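Local coordinates for heat shock protein 16 (Schizosaccharomyces pombe, PDB 3W1Z) that probably acts as a small heat shock chaperone that binds unfolded proteins, assembling into a 16-subunit particle built on alpha-crystallin domains, at residues 70-75 with 101-106; 20-25 with 105-110. All coordinates share one frame; numbering follows the deposited sequence.

Overall arrangement
Both contacts involve strand 98-105, an outermost strand within this chain of the three-stranded antiparallel sheet 62-67, 70-77 and 98-105 of the alpha-crystallin domain. Contact 1 joins that strand to the central strand 70-77. Contact 2 takes up the chain where contact 1 leaves it, at Thr105 and Ile106, and sets the loop after the strand against the end of helix 11-23, in segment 20-25, the earliest of the four along the chain. The centres lie about 10 Å apart. Arg102 NH2 of contact 1 probably hydrogen-bonds Tyr23 O of contact 2, and Ile104 packs on Ser22 and Tyr23, so the N-terminal helix is docked onto the edge of the sheet.

Contact 1 of 2, residues 70-75 with 101-106; sequences KLTISG and SRTITI
Leu71 O accepts a hydrogen bond from Ile104 N (2.9 Å) and a CA-H...O contact from Thr103. The partner bond, Leu71 N to Ile104 O, is also 2.9 Å long, and Ile73 and Arg102 form a second reciprocal pair. These are the hydrogen-bonded pairs of a regular antiparallel ladder, its axes 4.7 Å apart. On one face Thr72 and Thr103 meet at a non-hydrogen-bonded pair, where their hydroxyls share a hydrogen bond, OG1 to OG1 3.2 Å. Both threonines hold OG1 anti to the carbonyl carbon (chi1 -63° and -52°), which turns the two hydroxyls toward each other; Thr103 CG2 lies 3.4 Å from Thr72 OG1. Beside them Lys70 runs extended across Thr105, its CE 3.3 Å from Thr105 OG1, a hydroxyl hydrogen-bonded to Asn28. Cut back to an alanine, Lys70 loses this aliphatic arm, which would probably leave one side of the Thr105 hydroxyl less shielded. At the other end Ser101 OG lies 3.7 Å from Ser74 CB. The opposite face is mainly apolar: Leu71 CB approaches Ile104 CG1 at 4.2 Å, while Arg102, bent at chi2 (67°), carries its guanidinium away from strand 70-77, its NH2 probably hydrogen-bonded to Tyr23 O and its NH1 in a salt bridge to Glu94 of a second subunit. Leu71 and Ile73 pack on strand 123-129 of the other sheet and Ile104 on strand 39-43, as in the immunoglobulin-like sandwich of alpha-crystallin domains; on its far side strand 70-77 pairs with strand 62-67.

Contact 2 of 2, residues 20-25 with 105-110; sequences FVSYSP and TIPAKI
Ser22 and Thr105 bring the end of a helix against the end of a strand, with Pro107 and Tyr23 packed alongside. The backbone link is weak: Thr105 N points to Ser22 O over 3.4 Å. Ser22 also packs closely on Thr105 O, its CB 3.0 Å away. With chi1 at -66°, Ser22 OG lies beside its own backbone N and turns back along the helix to hydrogen-bond Ser18 O, one turn earlier. The same oxygen packs against Pro107, 3.3 Å from CG, so the ring of the proline borders a hydroxyl already satisfied within the helix. Pro107 sits at the centre of an inverse gamma turn, its CB directed toward the helix. Tyr23 reaches the same ring from another direction: the two side chains cross at about a right angle, and Tyr23 OH comes 3.4 Å from Pro107 CD. Ser22 CB in turn lies over the centre of one face of the Tyr23 ring, 3.9 Å above its plane, so the two neighbouring helix residues pack together beside the turn. The contact thus seats the last turn of helix 11-23 where strand 98-105 gives way to the loop toward strand 116-120. Ile106, whose CB points away from the helix, packs on Tyr66 of strand 62-67, while Tyr23 also touches Arg91 of a second subunit.

Contact 1 of 2, residues 70-75 with 101-106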
ATOM      1  N   LYS B  70     -10.384  -9.178 -28.486  1.00 55.89           N
ATOM      2  CA  LYS B  70      -9.068  -8.573 -28.279  1.00 52.11           C
ATOM      3  C   LYS B  70      -8.438  -8.055 -29.570  1.00 44.69           C
ATOM      4  O   LYS B  70      -8.174  -8.820 -30.498  1.00 46.60           O
ATOM      5  CB  LYS B  70      -8.120  -9.544 -27.569  1.00 46.28           C
ATOM      6  CG  LYS B  70      -8.544  -9.886 -26.149  1.00 58.95           C
ATOM      7  CD  LYS B  70      -7.430 -10.576 -25.376  1.00 56.24           C
ATOM      8  CE  LYS B  70      -7.879 -10.920 -23.962  1.00 54.31           C
ATOM      9  NZ  LYS B  70      -6.765 -11.447 -23.128  1.00 59.47           N
ATOM     10  N   LEU B  71      -8.198  -6.748 -29.617  1.00 36.47           N
ATOM     11  CA  LEU B  71      -7.586  -6.114 -30.777  1.00 38.17           C
ATOM     12  C   LEU B  71      -6.076  -5.996 -30.601  1.00 35.63           C
ATOM     13  O   LEU B  71      -5.595  -5.522 -29.568  1.00 39.12           O
ATOM     14  CB  LEU B  71      -8.192  -4.729 -31.009  1.00 35.40           C
ATOM     15  CG  LEU B  71      -7.723  -3.982 -32.260  1.00 38.93           C
ATOM     16  CD1 LEU B  71      -8.221  -4.678 -33.519  1.00 30.75           C
ATOM     17  CD2 LEU B  71      -8.177  -2.528 -32.226  1.00 32.15           C
ATOM     18  N   THR B  72      -5.333  -6.429 -31.615  1.00 35.36           N
ATOM     19  CA  THR B  72      -3.877  -6.384 -31.577  1.00 33.23           C
ATOM     20  C   THR B  72      -3.298  -5.614 -32.761  1.00 37.46           C
ATOM     21  O   THR B  72      -3.610  -5.898 -33.922  1.00 34.63           O
ATOM     22  CB  THR B  72      -3.264  -7.798 -31.552  1.00 33.47           C
ATOM     23  OG1 THR B  72      -3.658  -8.471 -30.349  1.00 45.54           O
ATOM     24  CG2 THR B  72      -1.744  -7.726 -31.608  1.00 39.12           C
ATOM     25  N   ILE B  73      -2.459  -4.630 -32.449  1.00 42.26           N
ATOM     26  CA  ILE B  73      -1.716  -3.894 -33.460  1.00 30.62           C
ATOM     27  C   ILE B  73      -0.240  -4.208 -33.288  1.00 30.74           C
ATOM     28  O   ILE B  73       0.331  -3.939 -32.236  1.00 28.69           O
ATOM     29  CB  ILE B  73      -1.897  -2.372 -33.310  1.00 20.30           C
ATOM     30  CG1 ILE B  73      -3.380  -1.991 -33.330  1.00 27.52           C
ATOM     31  CG2 ILE B  73      -1.127  -1.638 -34.395  1.00 21.55           C
ATOM     32  CD1 ILE B  73      -3.996  -1.846 -31.951  1.00 28.99           C
ATOM     33  N   SER B  74       0.384  -4.775 -34.313  1.00 28.90           N
ATOM     34  CA  SER B  74       1.794  -5.130 -34.198  1.00 28.65           C
ATOM     35  C   SER B  74       2.594  -4.734 -35.430  1.00 34.27           C
ATOM     36  O   SER B  74       2.029  -4.379 -36.461  1.00 36.08           O
ATOM     37  CB  SER B  74       1.962  -6.622 -33.898  1.00 30.38           C
ATOM     38  OG  SER B  74       1.430  -7.417 -34.939  1.00 41.90           O
ATOM     39  N   GLY B  75       3.915  -4.783 -35.312  1.00 29.92           N
ATOM     40  CA  GLY B  75       4.771  -4.374 -36.407  1.00 33.36           C
ATOM     41  C   GLY B  75       6.197  -4.093 -35.987  1.00 34.05           C
ATOM     42  O   GLY B  75       6.681  -4.618 -34.985  1.00 33.07           O
ATOM     43  N   SER B 101       4.204  -4.283 -30.250  1.00 31.88           N
ATOM     44  CA  SER B 101       2.927  -4.975 -30.173  1.00 38.80           C
ATOM     45  C   SER B 101       2.068  -4.352 -29.080  1.00 46.82           C
ATOM     46  O   SER B 101       2.543  -4.092 -27.974  1.00 48.33           O
ATOM     47  CB  SER B 101       3.128  -6.468 -29.909  1.00 36.57           C
ATOM     48  OG  SER B 101       1.950  -7.202 -30.197  1.00 49.41           O
ATOM     49  N   ARG B 102       0.803  -4.108 -29.399  1.00 35.66           N
ATOM     50  CA  ARG B 102      -0.140  -3.553 -28.442  1.00 35.44           C
ATOM     51  C   ARG B 102      -1.455  -4.312 -28.527  1.00 35.84           C
ATOM     52  O   ARG B 102      -2.102  -4.340 -29.575  1.00 29.86           O
ATOM     53  CB  ARG B 102      -0.371  -2.064 -28.711  1.00 36.48           C
ATOM     54  CG  ARG B 102      -1.284  -1.374 -27.704  1.00 34.70           C
ATOM     55  CD  ARG B 102      -0.642  -1.299 -26.324  1.00 30.03           C
ATOM     56  NE  ARG B 102      -1.526  -0.680 -25.340  1.00 31.11           N
ATOM     57  CZ  ARG B 102      -1.462   0.595 -24.971  1.00 32.26           C
ATOM     58  NH1 ARG B 102      -0.549   1.398 -25.499  1.00 31.03           N
ATOM     59  NH2 ARG B 102      -2.310   1.068 -24.067  1.00 27.43           N
ATOM     60  N   THR B 103      -1.843  -4.934 -27.421  1.00 36.19           N
ATOM     61  CA  THR B 103      -3.100  -5.662 -27.364  1.00 36.28           C
ATOM     62  C   THR B 103      -4.034  -5.010 -26.358  1.00 34.38           C
ATOM     63  O   THR B 103      -3.654  -4.763 -25.215  1.00 39.33           O
ATOM     64  CB  THR B 103      -2.890  -7.133 -26.962  1.00 28.71           C
ATOM     65  OG1 THR B 103      -1.905  -7.731 -27.813  1.00 46.44           O
ATOM     66  CG2 THR B 103      -4.194  -7.906 -27.079  1.00 41.93           C
ATOM     67  N   ILE B 104      -5.254  -4.713 -26.788  1.00 32.34           N
ATOM     68  CA  ILE B 104      -6.270  -4.226 -25.865  1.00 38.62           C
ATOM     69  C   ILE B 104      -7.522  -5.090 -25.941  1.00 47.34           C
ATOM     70  O   ILE B 104      -7.947  -5.497 -27.022  1.00 46.36           O
ATOM     71  CB  ILE B 104      -6.636  -2.744 -26.116  1.00 34.60           C
ATOM     72  CG1 ILE B 104      -7.131  -2.536 -27.549  1.00 34.38           C
ATOM     73  CG2 ILE B 104      -5.447  -1.842 -25.822  1.00 37.99           C
ATOM     74  CD1 ILE B 104      -7.632  -1.132 -27.822  1.00 29.74           C
ATOM     75  N   THR B 105      -8.097  -5.388 -24.783  1.00 49.61           N
ATOM     76  CA  THR B 105      -9.354  -6.115 -24.737  1.00 52.70           C
ATOM     77  C   THR B 105     -10.483  -5.106 -24.860  1.00 52.13           C
ATOM     78  O   THR B 105     -10.622  -4.226 -24.021  1.00 52.43           O
ATOM     79  CB  THR B 105      -9.509  -6.884 -23.414  1.00 39.73           C
ATOM     80  OG1 THR B 105      -8.405  -7.781 -23.245  1.00 45.78           O
ATOM     81  CG2 THR B 105     -10.807  -7.673 -23.406  1.00 54.38           C
ATOM     82  N   ILE B 106     -11.286  -5.217 -25.911  1.00 54.45           N
ATOM     83  CA  ILE B 106     -12.379  -4.272 -26.097  1.00 55.91           C
ATOM     84  C   ILE B 106     -13.634  -4.710 -25.341  1.00 62.49           C
ATOM     85  O   ILE B 106     -14.120  -5.826 -25.520  1.00 52.36           O
ATOM     86  CB  ILE B 106     -12.671  -4.003 -27.590  1.00 54.68           C
ATOM     87  CG1 ILE B 106     -12.616  -5.299 -28.399  1.00 55.33           C
ATOM     88  CG2 ILE B 106     -11.669  -3.007 -28.152  1.00 59.93           C
ATOM     89  CD1 ILE B 106     -13.964  -5.941 -28.620  1.00 67.01           C
TER

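Contact 2 of 2, residues 20-25 with 105-110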
ATOM      1  N   PHE B  20      -9.553  -0.091 -16.962  1.00 50.02           N
ATOM      2  CA  PHE B  20      -8.205  -0.444 -16.533  1.00 51.74           C
ATOM      3  C   PHE B  20      -7.751  -1.758 -17.145  1.00 44.52           C
ATOM      4  O   PHE B  20      -6.706  -1.832 -17.791  1.00 48.22           O
ATOM      5  CB  PHE B  20      -8.121  -0.566 -15.014  1.00 55.52           C
ATOM      6  CG  PHE B  20      -6.745  -0.908 -14.518  1.00 51.76           C
ATOM      7  CD1 PHE B  20      -5.660  -0.129 -14.880  1.00 61.37           C
ATOM      8  CD2 PHE B  20      -6.534  -2.000 -13.694  1.00 52.95           C
ATOM      9  CE1 PHE B  20      -4.392  -0.432 -14.435  1.00 60.43           C
ATOM     10  CE2 PHE B  20      -5.264  -2.308 -13.242  1.00 60.39           C
ATOM     11  CZ  PHE B  20      -4.191  -1.520 -13.615  1.00 61.04           C
ATOM     12  N   VAL B  21      -8.553  -2.794 -16.933  1.00 36.61           N
ATOM     13  CA  VAL B  21      -8.190  -4.147 -17.324  1.00 39.70           C
ATOM     14  C   VAL B  21      -8.207  -4.309 -18.842  1.00 41.41           C
ATOM     15  O   VAL B  21      -7.591  -5.224 -19.388  1.00 43.01           O
ATOM     16  CB  VAL B  21      -9.128  -5.182 -16.657  1.00 46.63           C
ATOM     17  CG1 VAL B  21     -10.440  -5.302 -17.421  1.00 43.03           C
ATOM     18  CG2 VAL B  21      -8.448  -6.524 -16.556  1.00 49.93           C
ATOM     19  N   SER B  22      -8.903  -3.402 -19.518  1.00 41.93           N
ATOM     20  CA  SER B  22      -8.986  -3.426 -20.970  1.00 41.16           C
ATOM     21  C   SER B  22      -7.773  -2.760 -21.602  1.00 43.94           C
ATOM     22  O   SER B  22      -6.996  -3.401 -22.310  1.00 43.80           O
ATOM     23  CB  SER B  22     -10.259  -2.726 -21.451  1.00 39.31           C
ATOM     24  OG  SER B  22     -11.419  -3.440 -21.059  1.00 44.49           O
ATOM     25  N   TYR B  23      -7.625  -1.465 -21.341  1.00 36.68           N
ATOM     26  CA  TYR B  23      -6.675  -0.638 -22.079  1.00 32.76           C
ATOM     27  C   TYR B  23      -5.257  -0.535 -21.509  1.00 37.08           C
ATOM     28  O   TYR B  23      -4.355  -0.071 -22.204  1.00 42.10           O
ATOM     29  CB  TYR B  23      -7.257   0.765 -22.248  1.00 28.05           C
ATOM     30  CG  TYR B  23      -8.672   0.769 -22.777  1.00 37.71           C
ATOM     31  CD1 TYR B  23      -9.668   1.496 -22.140  1.00 40.71           C
ATOM     32  CD2 TYR B  23      -9.010   0.050 -23.916  1.00 39.41           C
ATOM     33  CE1 TYR B  23     -10.962   1.504 -22.619  1.00 42.21           C
ATOM     34  CE2 TYR B  23     -10.302   0.053 -24.404  1.00 32.26           C
ATOM     35  CZ  TYR B  23     -11.274   0.782 -23.752  1.00 34.34           C
ATOM     36  OH  TYR B  23     -12.563   0.790 -24.234  1.00 42.90           O
ATOM     37  N   SER B  24      -5.042  -0.962 -20.268  1.00 43.12           N
ATOM     38  CA  SER B  24      -3.720  -0.795 -19.659  1.00 41.44           C
ATOM     39  C   SER B  24      -2.697  -1.754 -20.262  1.00 33.67           C
ATOM     40  O   SER B  24      -2.907  -2.967 -20.271  1.00 40.83           O
ATOM     41  CB  SER B  24      -3.769  -0.928 -18.132  1.00 38.54           C
ATOM     42  OG  SER B  24      -4.191  -2.220 -17.737  1.00 44.57           O
ATOM     43  N   PRO B  25      -1.581  -1.202 -20.764  1.00 47.07           N
ATOM     44  CA  PRO B  25      -0.566  -1.940 -21.525  1.00 49.06           C
ATOM     45  C   PRO B  25       0.108  -3.032 -20.704  1.00 55.47           C
ATOM     46  O   PRO B  25       0.447  -4.086 -21.241  1.00 61.81           O
ATOM     47  CB  PRO B  25       0.450  -0.853 -21.890  1.00 43.08           C
ATOM     48  CG  PRO B  25       0.288   0.183 -20.836  1.00 43.89           C
ATOM     49  CD  PRO B  25      -1.176   0.193 -20.518  1.00 45.39           C
ATOM     50  N   THR B 105      -8.097  -5.388 -24.783  1.00 49.61           N
ATOM     51  CA  THR B 105      -9.354  -6.115 -24.737  1.00 52.70           C
ATOM     52  C   THR B 105     -10.483  -5.106 -24.860  1.00 52.13           C
ATOM     53  O   THR B 105     -10.622  -4.226 -24.021  1.00 52.43           O
ATOM     54  CB  THR B 105      -9.509  -6.884 -23.414  1.00 39.73           C
ATOM     55  OG1 THR B 105      -8.405  -7.781 -23.245  1.00 45.78           O
ATOM     56  CG2 THR B 105     -10.807  -7.673 -23.406  1.00 54.38           C
ATOM     57  N   ILE B 106     -11.286  -5.217 -25.911  1.00 54.45           N
ATOM     58  CA  ILE B 106     -12.379  -4.272 -26.097  1.00 55.91           C
ATOM     59  C   ILE B 106     -13.634  -4.710 -25.341  1.00 62.49           C
ATOM     60  O   ILE B 106     -14.120  -5.826 -25.520  1.00 52.36           O
ATOM     61  CB  ILE B 106     -12.671  -4.003 -27.590  1.00 54.68           C
ATOM     62  CG1 ILE B 106     -12.616  -5.299 -28.399  1.00 55.33           C
ATOM     63  CG2 ILE B 106     -11.669  -3.007 -28.152  1.00 59.93           C
ATOM     64  CD1 ILE B 106     -13.964  -5.941 -28.620  1.00 67.01           C
ATOM     65  N   PRO B 107     -14.145  -3.831 -24.466  1.00 61.64           N
ATOM     66  CA  PRO B 107     -15.291  -4.139 -23.609  1.00 59.05           C
ATOM     67  C   PRO B 107     -16.616  -3.799 -24.277  1.00 64.61           C
ATOM     68  O   PRO B 107     -17.431  -3.085 -23.694  1.00 67.84           O
ATOM     69  CB  PRO B 107     -15.073  -3.222 -22.397  1.00 62.17           C
ATOM     70  CG  PRO B 107     -13.944  -2.261 -22.789  1.00 59.53           C
ATOM     71  CD  PRO B 107     -13.670  -2.458 -24.245  1.00 56.98           C
ATOM     72  N   ALA B 108     -16.825  -4.310 -25.485  1.00 60.01           N
ATOM     73  CA  ALA B 108     -18.075  -4.093 -26.198  1.00 59.23           C
ATOM     74  C   ALA B 108     -18.284  -5.167 -27.255  1.00 61.92           C
ATOM     75  O   ALA B 108     -17.332  -5.811 -27.697  1.00 67.75           O
ATOM     76  CB  ALA B 108     -18.091  -2.712 -26.836  1.00 48.37           C
ATOM     77  N   LYS B 109     -19.534  -5.353 -27.661  1.00 58.41           N
ATOM     78  CA  LYS B 109     -19.852  -6.289 -28.728  1.00 64.68           C
ATOM     79  C   LYS B 109     -19.769  -5.583 -30.070  1.00 62.52           C
ATOM     80  O   LYS B 109     -20.478  -4.607 -30.316  1.00 58.65           O
ATOM     81  CB  LYS B 109     -21.240  -6.891 -28.518  1.00 66.74           C
ATOM     82  CG  LYS B 109     -21.281  -7.969 -27.449  1.00 74.62           C
ATOM     83  CD  LYS B 109     -22.692  -8.180 -26.931  1.00 73.18           C
ATOM     84  CE  LYS B 109     -23.129  -7.031 -26.043  1.00 79.07           C
ATOM     85  NZ  LYS B 109     -22.312  -6.961 -24.800  1.00 82.29           N
ATOM     86  N   ILE B 110     -18.890  -6.076 -30.934  1.00 62.15           N
ATOM     87  CA  ILE B 110     -18.663  -5.449 -32.225  1.00 62.59           C
ATOM     88  C   ILE B 110     -18.867  -6.436 -33.365  1.00 58.34           C
ATOM     89  O   ILE B 110     -18.853  -7.649 -33.158  1.00 55.65           O
ATOM     90  CB  ILE B 110     -17.243  -4.846 -32.312  1.00 59.31           C
ATOM     91  CG1 ILE B 110     -16.182  -5.919 -32.058  1.00 64.15           C
ATOM     92  CG2 ILE B 110     -17.083  -3.707 -31.318  1.00 61.83           C
ATOM     93  CD1 ILE B 110     -15.547  -6.467 -33.317  1.00 62.88           C
TER